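Local coordinates for putative PLP-dependent aminotransferase (Bacillus cereus ATCC 10987, PDB 3JU7), which probably acts as a pyridoxal phosphate-dependent aminotransferase, moving amino groups between substrates, at residues P36-F41 and C233-Y238; S85-A90 and P321-Q326. All coordinates share one frame; numbering follows the deposited sequence.

Contact 1: residues P36-F41 and C233-Y238. With ACT (acetate ion), chain F.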
loop_
_atom_site.group_PDB
_atom_site.type_symbol
_atom_site.label_atom_id
_atom_site.label_comp_id
_atom_site.label_asym_id
_atom_site.label_seq_id
_atom_site.Cartn_x
_atom_site.Cartn_y
_atom_site.Cartn_z
ATOM N N PRO A 36 -17.335 -7.639 2.562
ATOM C CA PRO A 36 -18.669 -7.185 2.153
ATOM C C PRO A 36 -18.866 -5.665 2.227
ATOM O O PRO A 36 -19.658 -5.140 1.483
ATOM C CB PRO A 36 -19.619 -7.872 3.158
ATOM C CG PRO A 36 -18.803 -8.691 4.022
ATOM C CD PRO A 36 -17.355 -8.537 3.720
ATOM N N ILE A 37 -18.174 -4.984 3.139
ATOM C CA ILE A 37 -18.307 -3.529 3.306
ATOM C C ILE A 37 -17.579 -2.877 2.150
ATOM O O ILE A 37 -18.099 -1.949 1.518
ATOM C CB ILE A 37 -17.800 -3.077 4.709
ATOM C CG1 ILE A 37 -18.784 -3.589 5.761
ATOM C CG2 ILE A 37 -17.639 -1.538 4.834
ATOM C CD1 ILE A 37 -18.132 -3.800 7.040
ATOM N N ASN A 38 -16.411 -3.404 1.809
ATOM C CA ASN A 38 -15.732 -2.937 0.595
ATOM C C ASN A 38 -16.579 -3.159 -0.658
ATOM O O ASN A 38 -16.730 -2.268 -1.491
ATOM C CB ASN A 38 -14.406 -3.623 0.446
ATOM C CG ASN A 38 -13.520 -2.964 -0.596
ATOM O OD1 ASN A 38 -12.808 -1.983 -0.318
ATOM N ND2 ASN A 38 -13.533 -3.518 -1.793
ATOM N N GLN A 39 -17.171 -4.330 -0.803
ATOM C CA GLN A 39 -18.046 -4.545 -1.958
ATOM C C GLN A 39 -19.198 -3.545 -1.923
ATOM O O GLN A 39 -19.589 -3.027 -2.970
ATOM C CB GLN A 39 -18.647 -5.937 -2.006
ATOM C CG GLN A 39 -17.673 -7.102 -2.160
ATOM C CD GLN A 39 -18.344 -8.439 -1.864
ATOM O OE1 GLN A 39 -19.465 -8.715 -2.359
ATOM N NE2 GLN A 39 -17.684 -9.275 -1.056
ATOM N N ARG A 40 -19.760 -3.297 -0.736
ATOM C CA ARG A 40 -20.914 -2.383 -0.627
ATOM C C ARG A 40 -20.487 -0.995 -1.056
ATOM O O ARG A 40 -21.180 -0.329 -1.801
ATOM C CB ARG A 40 -21.482 -2.337 0.794
ATOM C CG ARG A 40 -22.782 -1.526 0.929
ATOM C CD ARG A 40 -23.253 -1.381 2.391
ATOM N NE ARG A 40 -23.339 -2.697 2.990
ATOM C CZ ARG A 40 -23.264 -2.979 4.279
ATOM N NH1 ARG A 40 -23.133 -2.026 5.190
ATOM N NH2 ARG A 40 -23.347 -4.242 4.654
ATOM N N PHE A 41 -19.302 -0.591 -0.624
ATOM C CA PHE A 41 -18.761 0.715 -0.947
ATOM C C PHE A 41 -18.632 0.883 -2.473
ATOM O O PHE A 41 -19.054 1.903 -3.033
ATOM C CB PHE A 41 -17.407 0.875 -0.230
ATOM C CG PHE A 41 -16.721 2.207 -0.444
ATOM C CD1 PHE A 41 -17.449 3.403 -0.572
ATOM C CD2 PHE A 41 -15.329 2.272 -0.442
ATOM C CE1 PHE A 41 -16.787 4.636 -0.733
ATOM C CE2 PHE A 41 -14.665 3.486 -0.599
ATOM C CZ PHE A 41 -15.386 4.673 -0.750
ATOM N N CYS A 233 -2.309 -4.303 -2.369
ATOM C CA CYS A 233 -2.849 -2.946 -2.281
ATOM C C CYS A 233 -4.314 -2.999 -1.893
ATOM O O CYS A 233 -5.078 -2.129 -2.267
ATOM C CB CYS A 233 -2.659 -2.187 -3.594
ATOM S SG CYS A 233 -3.698 -2.820 -4.986
ATOM N N LYS A 234 -4.668 -4.018 -1.101
ATOM C CA LYS A 234 -6.011 -4.185 -0.567
ATOM C C LYS A 234 -6.332 -3.127 0.492
ATOM O O LYS A 234 -5.535 -2.848 1.372
ATOM C CB LYS A 234 -6.201 -5.602 0.028
ATOM C CG LYS A 234 -5.957 -6.711 -0.999
ATOM C CD LYS A 234 -5.963 -8.104 -0.460
ATOM C CE LYS A 234 -4.656 -8.563 0.145
ATOM N NZ LYS A 234 -4.377 -8.039 1.448
HETATM N N MSE A 235 -7.537 -2.603 0.368
HETATM C CA MSE A 235 -8.135 -1.706 1.334
HETATM C C MSE A 235 -8.896 -2.514 2.398
HETATM O O MSE A 235 -9.728 -3.379 2.081
HETATM C CB MSE A 235 -9.102 -0.739 0.624
HETATM C CG MSE A 235 -9.940 0.107 1.573
HETATM SE SE MSE A 235 -11.189 1.343 0.794
HETATM C CE MSE A 235 -9.846 2.548 0.147
ATOM N N SER A 236 -8.627 -2.202 3.663
ATOM C CA SER A 236 -9.356 -2.837 4.758
ATOM C C SER A 236 -10.876 -2.551 4.763
ATOM O O SER A 236 -11.375 -1.601 4.141
ATOM C CB SER A 236 -8.734 -2.496 6.130
ATOM O OG SER A 236 -9.065 -1.205 6.576
ATOM N N GLU A 237 -11.601 -3.400 5.477
ATOM C CA GLU A 237 -13.045 -3.168 5.741
ATOM C C GLU A 237 -13.268 -1.864 6.536
ATOM O O GLU A 237 -14.239 -1.161 6.360
ATOM C CB GLU A 237 -13.575 -4.334 6.534
ATOM C CG GLU A 237 -13.776 -5.622 5.721
ATOM C CD GLU A 237 -14.897 -5.479 4.674
ATOM O OE1 GLU A 237 -14.668 -4.930 3.565
ATOM O OE2 GLU A 237 -16.000 -5.925 4.969
ATOM N N TYR A 238 -12.294 -1.518 7.374
ATOM C CA TYR A 238 -12.388 -0.340 8.181
ATOM C C TYR A 238 -12.332 0.940 7.331
ATOM O O TYR A 238 -13.168 1.838 7.489
ATOM C CB TYR A 238 -11.265 -0.361 9.199
ATOM C CG TYR A 238 -11.314 -1.507 10.209
ATOM C CD1 TYR A 238 -12.282 -1.529 11.217
ATOM C CD2 TYR A 238 -10.353 -2.537 10.203
ATOM C CE1 TYR A 238 -12.311 -2.534 12.158
ATOM C CE2 TYR A 238 -10.386 -3.537 11.155
ATOM C CZ TYR A 238 -11.368 -3.530 12.129
ATOM O OH TYR A 238 -11.443 -4.514 13.081
HETATM C C ACT F . -2.862 -10.959 2.700
HETATM O O ACT F . -3.950 -11.254 2.098
HETATM O OXT ACT F . -2.472 -9.770 2.624
HETATM C CH3 ACT F . -2.083 -11.951 3.509
#
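Glu-237 reaches helix 36-48 with CG beside its own backbone N (chi1 -75°) and a single bend in the chain, at chi2 (-67°), which brings the carboxylate to the backbone of Ile-37 and Asn-38. The result is a carboxylate bridging two successive N-H groups in the first turn of a helix, in what is, as in other DegT/DnrJ/EryC1 aminotransferases, probably a fold type I PLP-enzyme architecture. Glu-237 OE2 accepts from Ile-37 N at 3.0 Å through its syn lone pair. Glu-237 OE1 takes Asn-38 N at 2.9 Å, also on the syn side but 23° out of the carboxylate plane. Together the two bonds hold the carboxylate's rotation about CG-CD, and the partial positive charge of the helix start probably favours its ionised form. Carbon closes in round the same group: Pro-36 CD lies 3.2 Å from Glu-237 OE2, and Ile-37 CB is 3.4 Å from Glu-237 OE2. Ile-25, on helix 19-28, packs against both Ile-37 and Glu-237.

Glu-237 itself opens helix 237-248, whose N-cap is Ser-236, with OG bonded to Ala-239 N. Just before it, selenomethionine Met-235 extends its chain toward helix 36-48, and Met-235 SE comes to the edge of the Phe-41 ring, 4.3 Å from Phe-41 CE2, a Met-aromatic contact. Met-235 SE also passes 3.9 Å from Asn-38 OD1, an oxygen already engaged by Thr-58 OG1.

Lys-234 turns away from helix 36-48 toward the subunit interface. Its ammonium group forms a salt bridge with Glu-197 of the second subunit, and Lys-234 NZ also binds an acetate, probably from the crystallisation liquor, through OXT at 2.8 Å and more weakly through the acetate O.

Contact 2: residues S85-A90 and P321-Q326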
loop_
_atom_site.group_PDB
_atom_site.type_symbol
_atom_site.label_atom_id
_atom_site.label_comp_id
_atom_site.label_asym_id
_atom_site.label_seq_id
_atom_site.Cartn_x
_atom_site.Cartn_y
_atom_site.Cartn_z
ATOM N N SER A 85 5.289 17.097 -16.274
ATOM C CA SER A 85 6.171 17.375 -15.138
ATOM C C SER A 85 5.343 18.039 -14.035
ATOM O O SER A 85 5.542 17.801 -12.826
ATOM C CB SER A 85 7.301 18.319 -15.562
ATOM O OG SER A 85 8.061 18.756 -14.453
ATOM N N PHE A 86 4.379 18.848 -14.460
ATOM C CA PHE A 86 3.545 19.597 -13.526
ATOM C C PHE A 86 2.507 18.656 -12.915
ATOM O O PHE A 86 1.348 18.629 -13.320
ATOM C CB PHE A 86 2.909 20.789 -14.247
ATOM C CG PHE A 86 2.210 21.766 -13.338
ATOM C CD1 PHE A 86 2.928 22.740 -12.663
ATOM C CD2 PHE A 86 0.824 21.747 -13.206
ATOM C CE1 PHE A 86 2.292 23.662 -11.838
ATOM C CE2 PHE A 86 0.165 22.685 -12.389
ATOM C CZ PHE A 86 0.910 23.639 -11.696
ATOM N N THR A 87 2.955 17.868 -11.946
ATOM C CA THR A 87 2.099 16.898 -11.259
ATOM C C THR A 87 2.736 16.594 -9.902
ATOM O O THR A 87 3.832 17.047 -9.617
ATOM C CB THR A 87 1.919 15.589 -12.082
ATOM O OG1 THR A 87 0.948 14.738 -11.453
ATOM C CG2 THR A 87 3.276 14.838 -12.221
ATOM N N PHE A 88 2.030 15.846 -9.059
ATOM C CA PHE A 88 2.551 15.436 -7.771
ATOM C C PHE A 88 3.566 14.296 -8.024
ATOM O O PHE A 88 3.422 13.550 -8.972
ATOM C CB PHE A 88 1.414 14.981 -6.883
ATOM C CG PHE A 88 1.821 14.674 -5.448
ATOM C CD1 PHE A 88 2.224 15.689 -4.602
ATOM C CD2 PHE A 88 1.676 13.401 -4.926
ATOM C CE1 PHE A 88 2.585 15.431 -3.307
ATOM C CE2 PHE A 88 2.015 13.150 -3.626
ATOM C CZ PHE A 88 2.476 14.182 -2.810
ATOM N N PRO A 89 4.618 14.185 -7.188
ATOM C CA PRO A 89 5.635 13.159 -7.493
ATOM C C PRO A 89 5.174 11.699 -7.491
ATOM O O PRO A 89 5.864 10.869 -8.055
ATOM C CB PRO A 89 6.714 13.424 -6.442
ATOM C CG PRO A 89 6.652 14.917 -6.215
ATOM C CD PRO A 89 5.148 15.211 -6.265
ATOM N N ALA A 90 4.037 11.393 -6.880
ATOM C CA ALA A 90 3.468 10.058 -6.963
ATOM C C ALA A 90 3.397 9.551 -8.431
ATOM O O ALA A 90 3.624 8.332 -8.690
ATOM C CB ALA A 90 2.066 10.022 -6.272
ATOM N N PRO A 321 9.095 23.324 -6.792
ATOM C CA PRO A 321 9.551 22.760 -8.063
ATOM C C PRO A 321 8.587 21.776 -8.686
ATOM O O PRO A 321 7.932 21.004 -7.976
ATOM C CB PRO A 321 10.824 22.008 -7.663
ATOM C CG PRO A 321 10.610 21.664 -6.198
ATOM C CD PRO A 321 10.009 22.936 -5.696
ATOM N N SER A 322 8.503 21.807 -10.013
ATOM C CA SER A 322 7.810 20.764 -10.729
ATOM C C SER A 322 8.670 19.508 -10.691
ATOM O O SER A 322 9.862 19.583 -10.326
ATOM C CB SER A 322 7.551 21.177 -12.172
ATOM O OG SER A 322 6.205 21.550 -12.329
ATOM N N CYS A 323 8.100 18.376 -11.121
ATOM C CA CYS A 323 8.805 17.093 -11.032
ATOM C C CYS A 323 10.154 17.172 -11.713
ATOM O O CYS A 323 11.130 16.745 -11.135
ATOM C CB CYS A 323 7.984 15.909 -11.583
ATOM S SG CYS A 323 6.553 15.528 -10.529
ATOM N N HIS A 324 10.202 17.721 -12.928
ATOM C CA HIS A 324 11.428 17.752 -13.699
ATOM C C HIS A 324 12.482 18.588 -13.000
ATOM O O HIS A 324 13.661 18.450 -13.297
ATOM C CB HIS A 324 11.188 18.261 -15.143
ATOM C CG HIS A 324 11.049 19.758 -15.286
ATOM N ND1 HIS A 324 9.867 20.426 -15.045
ATOM C CD2 HIS A 324 11.916 20.693 -15.746
ATOM C CE1 HIS A 324 10.020 21.711 -15.310
ATOM N NE2 HIS A 324 11.266 21.904 -15.712
ATOM N N GLN A 325 12.050 19.456 -12.082
ATOM C CA GLN A 325 12.963 20.311 -11.297
ATOM C C GLN A 325 13.411 19.677 -9.960
ATOM O O GLN A 325 14.347 20.151 -9.328
ATOM C CB GLN A 325 12.296 21.676 -11.037
ATOM C CG GLN A 325 11.881 22.379 -12.342
ATOM C CD GLN A 325 11.047 23.604 -12.117
ATOM O OE1 GLN A 325 10.222 23.642 -11.196
ATOM N NE2 GLN A 325 11.247 24.635 -12.967
ATOM N N GLN A 326 12.733 18.620 -9.534
ATOM C CA GLN A 326 13.075 17.935 -8.284
ATOM C C GLN A 326 14.199 16.954 -8.490
ATOM O O GLN A 326 14.328 16.343 -9.565
ATOM C CB GLN A 326 11.866 17.211 -7.696
ATOM C CG GLN A 326 10.853 18.188 -7.267
ATOM C CD GLN A 326 9.634 17.591 -6.655
ATOM O OE1 GLN A 326 9.685 16.603 -5.935
ATOM N NE2 GLN A 326 8.518 18.218 -6.918
#
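Ser-85 OG is held by two groups of His-324. The backbone His-324 N donates to Ser-85 OG at 2.8 Å in a nearly straight bond (165°), and His-324 ND1 is also hydrogen-bonded to Ser-85 OG, though the modelled 2.5 Å is doubtfully short. The ring can add to the backbone bond because CG lies between the backbone N and the carbonyl carbon (chi1 79°), where the hydroxyl meets the imidazole in plane at its edge. In what is, as in relatives of this family, probably a fold type I PLP-enzyme architecture, this joins the loop between strand 80-84 and helix 90-97 to a 3-10 turn at 323-325.

The backbone adds a third link, Cys-323 N to Ser-85 O at 3.1 Å, with the donor 44° above the carbonyl plane. From there the first loop runs through an inverse gamma turn centred on Phe-86. Ser-322 OG, bonded to Phe-319 O, sits at the edge of the Phe-86 ring, 3.5 Å from Phe-86 CD1. Cys-323 SG lies 3.2 Å from Thr-87 O, with Thr-87 CG2 also beside it.

At the far end Gln-326 crosses Pro-89 at about a right angle. Its amide is fixed at both ends, OE1 accepting from Cys-226 N of the second subunit and Gln-326 NE2 donating to Pro-321 O at 3.0 Å; the same Gln-326 OE1 lies 3.5 Å from Pro-89 CG.

Contacts 1 and 2 lie on opposite sides of the chain's centre, with their own centres about 31 Å apart and their nearest atoms about 13 Å apart. The segments come in the order 36-41, 85-90, 233-238, 321-326, so the two pairings interleave, each bringing an early part of the chain to a late one. Contact 1 joins the starts of helices 36-48 and 237-248, whereas contact 2 joins two loops. They share the dimer interface: Phe-218 packs on Lys-234 of its own chain, while Phe-218 of the second subunit stacks edge-to-face on Phe-88. Both contacts thus lie where the chain meets the second subunit.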